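Local coordinates for protein CELL division inhibitor (Pyrococcus furiosus, PDB 1G3Q) that binds ADP and magnesium as a P-loop ATPase of the MinD family and probably hydrolyses ATP in the placement of the cell division site, at residues A[117-122]-A[128-133]; A[207-210]-A[215-218]; A[70-75]-A[82-87]. All coordinates share one frame; numbering follows the deposited sequence.

Contact 1 (A[117-122]-A[128-133]); sequences IDCPAG and MSAMLS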
loop_
_atom_site.group_PDB
_atom_site.type_symbol
_atom_site.label_atom_id
_atom_site.label_comp_id
_atom_site.label_asym_id
_atom_site.label_seq_id
_atom_site.Cartn_x
_atom_site.Cartn_y
_atom_site.Cartn_z
ATOM N N ILE A 117 -1.849 0.352 -4.553
ATOM C CA ILE A 117 -2.723 1.370 -3.985
ATOM C C ILE A 117 -2.719 1.391 -2.461
ATOM O O ILE A 117 -3.158 0.441 -1.814
ATOM C CB ILE A 117 -4.188 1.177 -4.440
ATOM C CG1 ILE A 117 -4.256 0.957 -5.954
ATOM C CG2 ILE A 117 -5.008 2.403 -4.053
ATOM C CD1 ILE A 117 -5.611 0.430 -6.435
ATOM N N ASP A 118 -2.217 2.484 -1.900
ATOM C CA ASP A 118 -2.179 2.675 -0.455
ATOM C C ASP A 118 -3.609 3.076 -0.100
ATOM O O ASP A 118 -4.064 4.156 -0.471
ATOM C CB ASP A 118 -1.205 3.806 -0.115
ATOM C CG ASP A 118 -1.017 3.996 1.379
ATOM O OD1 ASP A 118 -1.620 3.237 2.175
ATOM O OD2 ASP A 118 -0.254 4.915 1.753
ATOM N N CYS A 119 -4.320 2.207 0.608
ATOM C CA CYS A 119 -5.709 2.487 0.961
ATOM C C CYS A 119 -5.949 2.884 2.405
ATOM O O CYS A 119 -5.187 2.527 3.302
ATOM C CB CYS A 119 -6.589 1.260 0.683
ATOM S SG CYS A 119 -6.527 0.603 -0.990
ATOM N N PRO A 120 -7.004 3.672 2.644
ATOM C CA PRO A 120 -7.282 4.046 4.027
ATOM C C PRO A 120 -7.896 2.760 4.579
ATOM O O PRO A 120 -8.356 1.918 3.807
ATOM C CB PRO A 120 -8.304 5.173 3.885
ATOM C CG PRO A 120 -9.009 4.842 2.609
ATOM C CD PRO A 120 -7.885 4.390 1.707
ATOM N N ALA A 121 -7.897 2.587 5.892
ATOM C CA ALA A 121 -8.458 1.372 6.470
ATOM C C ALA A 121 -9.976 1.440 6.591
ATOM O O ALA A 121 -10.577 2.502 6.449
ATOM C CB ALA A 121 -7.846 1.126 7.837
ATOM N N GLY A 122 -10.592 0.288 6.836
ATOM C CA GLY A 122 -12.030 0.258 7.021
ATOM C C GLY A 122 -12.894 -0.114 5.835
ATOM O O GLY A 122 -12.414 -0.604 4.810
ATOM N N MET A 128 -13.551 1.880 0.620
ATOM C CA MET A 128 -14.096 0.980 -0.391
ATOM C C MET A 128 -13.731 1.412 -1.807
ATOM O O MET A 128 -13.372 0.581 -2.641
ATOM C CB MET A 128 -15.618 0.892 -0.261
ATOM C CG MET A 128 -16.109 0.190 0.993
ATOM S SD MET A 128 -15.562 -1.530 1.117
ATOM C CE MET A 128 -16.201 -2.207 -0.397
ATOM N N SER A 129 -13.825 2.711 -2.075
ATOM C CA SER A 129 -13.507 3.244 -3.398
ATOM C C SER A 129 -12.063 2.946 -3.792
ATOM O O SER A 129 -11.775 2.636 -4.946
ATOM C CB SER A 129 -13.734 4.756 -3.429
ATOM O OG SER A 129 -15.078 5.069 -3.118
ATOM N N ALA A 130 -11.161 3.045 -2.825
ATOM C CA ALA A 130 -9.750 2.794 -3.077
ATOM C C ALA A 130 -9.495 1.302 -3.260
ATOM O O ALA A 130 -8.937 0.882 -4.274
ATOM C CB ALA A 130 -8.905 3.340 -1.920
ATOM N N MET A 131 -9.914 0.501 -2.286
ATOM C CA MET A 131 -9.707 -0.942 -2.354
ATOM C C MET A 131 -10.300 -1.550 -3.618
ATOM O O MET A 131 -9.676 -2.403 -4.252
ATOM C CB MET A 131 -10.313 -1.631 -1.127
ATOM C CG MET A 131 -9.708 -1.186 0.195
ATOM S SD MET A 131 -10.304 -2.162 1.585
ATOM C CE MET A 131 -11.988 -1.517 1.736
ATOM N N LEU A 132 -11.500 -1.108 -3.986
ATOM C CA LEU A 132 -12.169 -1.632 -5.169
ATOM C C LEU A 132 -11.555 -1.168 -6.483
ATOM O O LEU A 132 -12.039 -1.530 -7.562
ATOM C CB LEU A 132 -13.659 -1.283 -5.140
ATOM C CG LEU A 132 -14.468 -2.011 -4.059
ATOM C CD1 LEU A 132 -15.918 -1.546 -4.098
ATOM C CD2 LEU A 132 -14.385 -3.511 -4.286
ATOM N N SER A 133 -10.498 -0.365 -6.396
ATOM C CA SER A 133 -9.810 0.112 -7.592
ATOM C C SER A 133 -8.776 -0.929 -8.011
ATOM O O SER A 133 -8.220 -0.857 -9.108
ATOM C CB SER A 133 -9.106 1.449 -7.325
ATOM O OG SER A 133 -10.036 2.504 -7.152
#
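Cys119 meets the helix end of 128-133 with its sulfur, which comes in between two consecutive residues: SG lies 3.7 Å from Ala130 CB and 3.8 Å from Met131 CG. The first torsion of Cys119 (chi1 -55°) sets SG anti to the carbonyl carbon and so aims it at the helix, where it also comes close to the backbone N of Met131. Ala130 meets both Cys119 and Pro120 with its methyl, Pro120 bringing the CD corner of its ring to 3.9 Å from Ala130 CB. Met131 starts out pointing away from 117-122, yet its chain runs extended past CG and then bends at chi3 (-73°), which carries CE back to 3.2 Å from Gly122 O. That carbonyl oxygen is buried by the contact and has no polar partner in the model, so a methyl group is what covers it. At the other end Ile117 reaches across with the tip of its long branch, CD1 standing 3.7 Å from Ser133 CB. Ser133 OG turns back to donate to Ser129 O at 2.8 Å, in the carbonyl plane, which fixes the hydroxyl's rotation; CB, placed by the backbone, faces Ile117 CD1. Cys119 O accepts from Lys16 NZ. The end of strand 114-118 and the loop after it thus pack against the C-terminal part of helix 125-131 and the residues just beyond, while Asp118 turns to the nucleotide side, as in the Walker B strand of P-loop NTPases; here its OD2 is hydrogen-bonded to Thr17 OG1, and magnesium binding by Asp118 was seen in another structure of this protein.

Contact 2 (A[207-210]-A[215-218]); sequences TLEG and KYKP. With ADP (adenosine-5'-diphosphate), chain C.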
loop_
_atom_site.group_PDB
_atom_site.type_symbol
_atom_site.label_atom_id
_atom_site.label_comp_id
_atom_site.label_asym_id
_atom_site.label_seq_id
_atom_site.Cartn_x
_atom_site.Cartn_y
_atom_site.Cartn_z
ATOM N N THR A 207 10.769 5.976 7.225
ATOM C CA THR A 207 9.554 6.768 7.107
ATOM C C THR A 207 9.856 8.257 7.286
ATOM O O THR A 207 9.468 9.079 6.460
ATOM C CB THR A 207 8.510 6.346 8.164
ATOM O OG1 THR A 207 8.108 4.989 7.926
ATOM C CG2 THR A 207 7.287 7.254 8.101
ATOM N N LEU A 208 10.559 8.589 8.362
ATOM C CA LEU A 208 10.899 9.974 8.660
ATOM C C LEU A 208 11.903 10.559 7.669
ATOM O O LEU A 208 11.889 11.757 7.389
ATOM C CB LEU A 208 11.448 10.076 10.092
ATOM C CG LEU A 208 10.447 9.728 11.204
ATOM C CD1 LEU A 208 11.114 9.816 12.571
ATOM C CD2 LEU A 208 9.262 10.684 11.134
ATOM N N GLU A 209 12.766 9.707 7.134
ATOM C CA GLU A 209 13.784 10.132 6.179
ATOM C C GLU A 209 13.222 10.394 4.784
ATOM O O GLU A 209 13.802 11.150 4.006
ATOM C CB GLU A 209 14.870 9.057 6.082
ATOM C CG GLU A 209 16.035 9.405 5.176
ATOM C CD GLU A 209 16.873 10.535 5.723
ATOM O OE1 GLU A 209 16.898 10.707 6.957
ATOM O OE2 GLU A 209 17.519 11.240 4.926
ATOM N N GLY A 210 12.095 9.773 4.461
ATOM C CA GLY A 210 11.543 9.958 3.129
ATOM C C GLY A 210 12.221 8.991 2.174
ATOM O O GLY A 210 12.219 9.178 0.955
ATOM N N LYS A 215 15.662 0.451 1.103
ATOM C CA LYS A 215 16.815 1.013 0.411
ATOM C C LYS A 215 17.724 1.817 1.341
ATOM O O LYS A 215 18.946 1.717 1.256
ATOM C CB LYS A 215 16.377 1.905 -0.755
ATOM C CG LYS A 215 17.541 2.280 -1.674
ATOM C CD LYS A 215 17.091 3.112 -2.868
ATOM C CE LYS A 215 18.271 3.444 -3.762
ATOM N NZ LYS A 215 17.890 4.332 -4.892
ATOM N N TYR A 216 17.125 2.605 2.230
ATOM C CA TYR A 216 17.886 3.440 3.157
ATOM C C TYR A 216 18.806 2.612 4.062
ATOM O O TYR A 216 19.980 2.938 4.220
ATOM C CB TYR A 216 16.916 4.289 3.995
ATOM C CG TYR A 216 17.562 5.406 4.800
ATOM C CD1 TYR A 216 18.499 6.266 4.224
ATOM C CD2 TYR A 216 17.196 5.630 6.126
ATOM C CE1 TYR A 216 19.053 7.329 4.961
ATOM C CE2 TYR A 216 17.740 6.681 6.864
ATOM C CZ TYR A 216 18.666 7.524 6.278
ATOM O OH TYR A 216 19.217 8.546 7.024
ATOM N N LYS A 217 18.275 1.546 4.658
ATOM C CA LYS A 217 19.073 0.675 5.528
ATOM C C LYS A 217 18.859 -0.761 5.047
ATOM O O LYS A 217 18.150 -1.550 5.676
ATOM C CB LYS A 217 18.636 0.856 6.987
ATOM C CG LYS A 217 18.752 2.313 7.453
ATOM C CD LYS A 217 18.427 2.505 8.932
ATOM C CE LYS A 217 19.451 1.817 9.817
ATOM N NZ LYS A 217 19.293 2.210 11.243
ATOM N N PRO A 218 19.496 -1.115 3.919
ATOM C CA PRO A 218 19.429 -2.421 3.260
ATOM C C PRO A 218 19.795 -3.688 4.036
ATOM O O PRO A 218 19.434 -4.782 3.613
ATOM C CB PRO A 218 20.305 -2.220 2.025
ATOM C CG PRO A 218 21.344 -1.292 2.515
ATOM C CD PRO A 218 20.536 -0.279 3.288
HETATM P PB ADP C . -0.927 3.118 8.051
HETATM O O1B ADP C . -1.789 4.048 8.750
HETATM O O2B ADP C . -1.484 1.759 8.134
HETATM O O3B ADP C . -0.564 3.484 6.476
HETATM P PA ADP C . 1.850 3.514 8.427
HETATM O O1A ADP C . 1.988 4.916 8.238
HETATM O O2A ADP C . 2.354 2.731 7.330
HETATM O O3A ADP C . 0.441 3.074 8.776
HETATM O "O5'" ADP C . 2.660 3.180 9.649
HETATM C "C5'" ADP C . 2.435 3.795 10.975
HETATM C "C4'" ADP C . 3.714 4.121 11.660
HETATM O "O4'" ADP C . 4.372 2.924 12.166
HETATM C "C3'" ADP C . 4.747 4.771 10.795
HETATM O "O3'" ADP C . 5.337 5.879 11.471
HETATM C "C2'" ADP C . 5.794 3.737 10.514
HETATM O "O2'" ADP C . 7.125 4.223 10.355
HETATM C "C1'" ADP C . 5.727 2.810 11.652
HETATM N N9 ADP C . 5.875 1.375 11.280
HETATM C C8 ADP C . 5.171 0.549 10.390
HETATM N N7 ADP C . 5.584 -0.683 10.315
HETATM C C5 ADP C . 6.635 -0.714 11.204
HETATM C C6 ADP C . 7.525 -1.753 11.600
HETATM N N6 ADP C . 7.403 -2.970 11.068
HETATM N N1 ADP C . 8.510 -1.458 12.545
HETATM C C2 ADP C . 8.614 -0.200 13.075
HETATM N N3 ADP C . 7.811 0.844 12.754
HETATM C C4 ADP C . 6.839 0.528 11.812
#
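Glu209 and Tyr216 account for the 110 Å² buried in this small surface contact between the ends of two short consecutive helices, 201-209 and 213-216, joined by a tight turn that opens with a Schellman motif at Gly210. The evidence for the motif is the positive phi of Gly210 together with the bonds Ile211 N to Gly206 O and, weakly, Gly210 N to Thr207 O. Across the turn the aliphatic part of Glu209 lies over one face of the Tyr216 ring. Its CG stands 3.6 Å from the ring centroid and 19° off the ring normal, a CH-pi contact displaced toward the CZ side, with CG 3.4 Å from Tyr216 CZ. Both side chains leave their backbones with CG anti to N; a further bend of Glu209 at chi2 (68°) then swings the carboxylate over the phenol end, its plane only 14° from that of the ring. An alanine in place of Tyr216 would remove the ring face and would probably leave the aliphatic part of Glu209 without its support and the side chain freer to turn. Tyr216 also touches Glu205, and Lys217 makes a salt bridge to that same residue through NZ, so the second helix and the residue just after it are both tied to the first. Thr207, two residues before the end of helix 201-209, serves the nucleotide. Its OG1 is hydrogen-bonded to O2' of the ADP ribose at 2.7 Å, where either hydroxyl could be the donor, and it has a second partner in Ile203 O of its own helix.

Contact 3 (A[70-75]-A[82-87]); sequences EDAIYM and YVLPGA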
loop_
_atom_site.group_PDB
_atom_site.type_symbol
_atom_site.label_atom_id
_atom_site.label_comp_id
_atom_site.label_asym_id
_atom_site.label_seq_id
_atom_site.Cartn_x
_atom_site.Cartn_y
_atom_site.Cartn_z
ATOM N N GLU A 70 -2.580 11.691 -16.149
ATOM C CA GLU A 70 -1.220 11.702 -16.683
ATOM C C GLU A 70 -0.393 12.806 -16.027
ATOM O O GLU A 70 0.814 12.652 -15.822
ATOM C CB GLU A 70 -1.225 11.953 -18.198
ATOM C CG GLU A 70 -1.664 10.793 -19.077
ATOM C CD GLU A 70 -3.115 10.402 -18.884
ATOM O OE1 GLU A 70 -3.945 11.283 -18.562
ATOM O OE2 GLU A 70 -3.426 9.205 -19.075
ATOM N N ASP A 71 -1.039 13.924 -15.711
ATOM C CA ASP A 71 -0.343 15.051 -15.105
ATOM C C ASP A 71 -0.143 14.954 -13.599
ATOM O O ASP A 71 0.378 15.883 -12.979
ATOM C CB ASP A 71 -1.059 16.362 -15.446
ATOM C CG ASP A 71 -0.920 16.725 -16.910
ATOM O OD1 ASP A 71 0.162 16.464 -17.468
ATOM O OD2 ASP A 71 -1.873 17.277 -17.498
ATOM N N ALA A 72 -0.551 13.833 -13.014
ATOM C CA ALA A 72 -0.391 13.627 -11.581
ATOM C C ALA A 72 0.591 12.487 -11.333
ATOM O O ALA A 72 0.706 11.980 -10.220
ATOM C CB ALA A 72 -1.739 13.325 -10.935
ATOM N N ILE A 73 1.302 12.085 -12.384
ATOM C CA ILE A 73 2.293 11.016 -12.265
ATOM C C ILE A 73 3.688 11.628 -12.146
ATOM O O ILE A 73 4.147 12.341 -13.040
ATOM C CB ILE A 73 2.242 10.068 -13.482
ATOM C CG1 ILE A 73 0.885 9.344 -13.506
ATOM C CG2 ILE A 73 3.389 9.067 -13.414
ATOM C CD1 ILE A 73 0.695 8.418 -14.684
ATOM N N TYR A 74 4.361 11.339 -11.038
ATOM C CA TYR A 74 5.692 11.879 -10.795
ATOM C C TYR A 74 6.770 10.823 -10.662
ATOM O O TYR A 74 6.498 9.678 -10.318
ATOM C CB TYR A 74 5.702 12.712 -9.512
ATOM C CG TYR A 74 4.923 13.998 -9.597
ATOM C CD1 TYR A 74 3.530 13.996 -9.577
ATOM C CD2 TYR A 74 5.582 15.224 -9.713
ATOM C CE1 TYR A 74 2.812 15.186 -9.669
ATOM C CE2 TYR A 74 4.879 16.412 -9.809
ATOM C CZ TYR A 74 3.494 16.387 -9.785
ATOM O OH TYR A 74 2.798 17.566 -9.880
ATOM N N MET A 75 8.004 11.236 -10.927
ATOM C CA MET A 75 9.159 10.359 -10.789
ATOM C C MET A 75 9.475 10.373 -9.300
ATOM O O MET A 75 8.971 11.223 -8.562
ATOM C CB MET A 75 10.373 10.954 -11.512
ATOM C CG MET A 75 10.927 12.208 -10.797
ATOM S SD MET A 75 12.476 12.930 -11.445
ATOM C CE MET A 75 13.724 12.033 -10.491
ATOM N N TYR A 82 7.336 5.218 -9.658
ATOM C CA TYR A 82 6.653 6.476 -9.889
ATOM C C TYR A 82 5.558 6.611 -8.844
ATOM O O TYR A 82 5.167 5.624 -8.216
ATOM C CB TYR A 82 6.070 6.502 -11.302
ATOM C CG TYR A 82 7.133 6.279 -12.351
ATOM C CD1 TYR A 82 7.609 4.999 -12.625
ATOM C CD2 TYR A 82 7.709 7.357 -13.024
ATOM C CE1 TYR A 82 8.639 4.793 -13.541
ATOM C CE2 TYR A 82 8.741 7.164 -13.940
ATOM C CZ TYR A 82 9.200 5.880 -14.191
ATOM O OH TYR A 82 10.228 5.688 -15.079
ATOM N N VAL A 83 5.074 7.827 -8.642
ATOM C CA VAL A 83 4.036 8.036 -7.648
ATOM C C VAL A 83 2.899 8.918 -8.150
ATOM O O VAL A 83 3.101 9.829 -8.960
ATOM C CB VAL A 83 4.642 8.639 -6.345
ATOM C CG1 VAL A 83 5.289 9.981 -6.645
ATOM C CG2 VAL A 83 3.563 8.786 -5.259
ATOM N N LEU A 84 1.695 8.584 -7.693
ATOM C CA LEU A 84 0.469 9.323 -7.991
ATOM C C LEU A 84 0.139 9.802 -6.580
ATOM O O LEU A 84 -0.533 9.112 -5.817
ATOM C CB LEU A 84 -0.617 8.372 -8.517
ATOM C CG LEU A 84 -2.028 8.935 -8.745
ATOM C CD1 LEU A 84 -1.943 10.258 -9.460
ATOM C CD2 LEU A 84 -2.862 7.940 -9.552
ATOM N N PRO A 85 0.642 10.989 -6.211
ATOM C CA PRO A 85 0.459 11.606 -4.895
ATOM C C PRO A 85 -0.912 12.160 -4.554
ATOM O O PRO A 85 -1.710 12.463 -5.426
ATOM C CB PRO A 85 1.520 12.698 -4.894
ATOM C CG PRO A 85 1.417 13.209 -6.313
ATOM C CD PRO A 85 1.328 11.921 -7.132
ATOM N N GLY A 86 -1.165 12.287 -3.257
ATOM C CA GLY A 86 -2.421 12.840 -2.794
ATOM C C GLY A 86 -2.148 14.203 -2.182
ATOM O O GLY A 86 -1.045 14.454 -1.695
ATOM N N ALA A 87 -3.134 15.093 -2.223
ATOM C CA ALA A 87 -2.973 16.420 -1.643
ATOM C C ALA A 87 -3.248 16.290 -0.151
ATOM O O ALA A 87 -3.926 15.353 0.275
ATOM C CB ALA A 87 -3.964 17.403 -2.280
#
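The Tyr74 ring has Val83 O at its edge, near the ring plane, while Pro85 CD approaches obliquely, 3.9 Å from Tyr74 CD1; the Tyr82 ring has Tyr74 O at its edge and Met75 CA in an oblique position. Both tyrosines belong to a beta hairpin, strands 74-75 and 81-84, whose first strand is the outermost at one end of the sheet. Tyr74 and Val83 form the antiparallel hydrogen-bonded pair. Tyr74 N donates to Val83 O at 2.9 Å almost straight (172°) and in the carbonyl plane, and Val83 N returns the bond to Tyr74 O at an equal length, the donor tilted 19° from that plane. The side chains of this pair lie on one face of the sheet, with Tyr74 CB 4.0 Å from Val83 CG1. The chi1 of Tyr74 (-69°) turns its ring toward Pro85, which it crosses at about a right angle, and its OH is hydrogen-bonded to Val57 N, which anchors the far end of the ring. On the other face Ile73 CG2 makes a looser apolar contact with Tyr82 CB. Tyr82 and Leu84 in turn pair by backbone with strand 34-38, so 81-84 lies between that strand and 74-75. Before its strand begins, the chain at Ala72 adds a weak CA-H...O contact: its carbonyl oxygen faces Leu84, CA to O 3.5 Å and nearly linear. Beside it the packing is tight, Leu84 CD1 standing just 3.4 Å from Ala72 CB.

Overall arrangement
Followed from the N terminus, the chain closes three local loops in series, none enclosing or crossing another. Contact 3 comes first, folding 82-87 back on 70-75 and adding an outermost strand to the sheet. Contact 1 follows, where the chain leaves strand 114-118, turns, and brings helix 125-131 back against the strand's end and the loop after it, nearer the middle of the same sheet; the centres of these two contacts are about 17 Å apart. Contact 2 comes last, past strand 193-198 at the other end of the sheet, and joins two helices, the first of which reaches the ADP ribose through Thr207. It lies about 25 Å from contact 1, centre to centre, on the opposite side of the chain's centre. No two contacts touch.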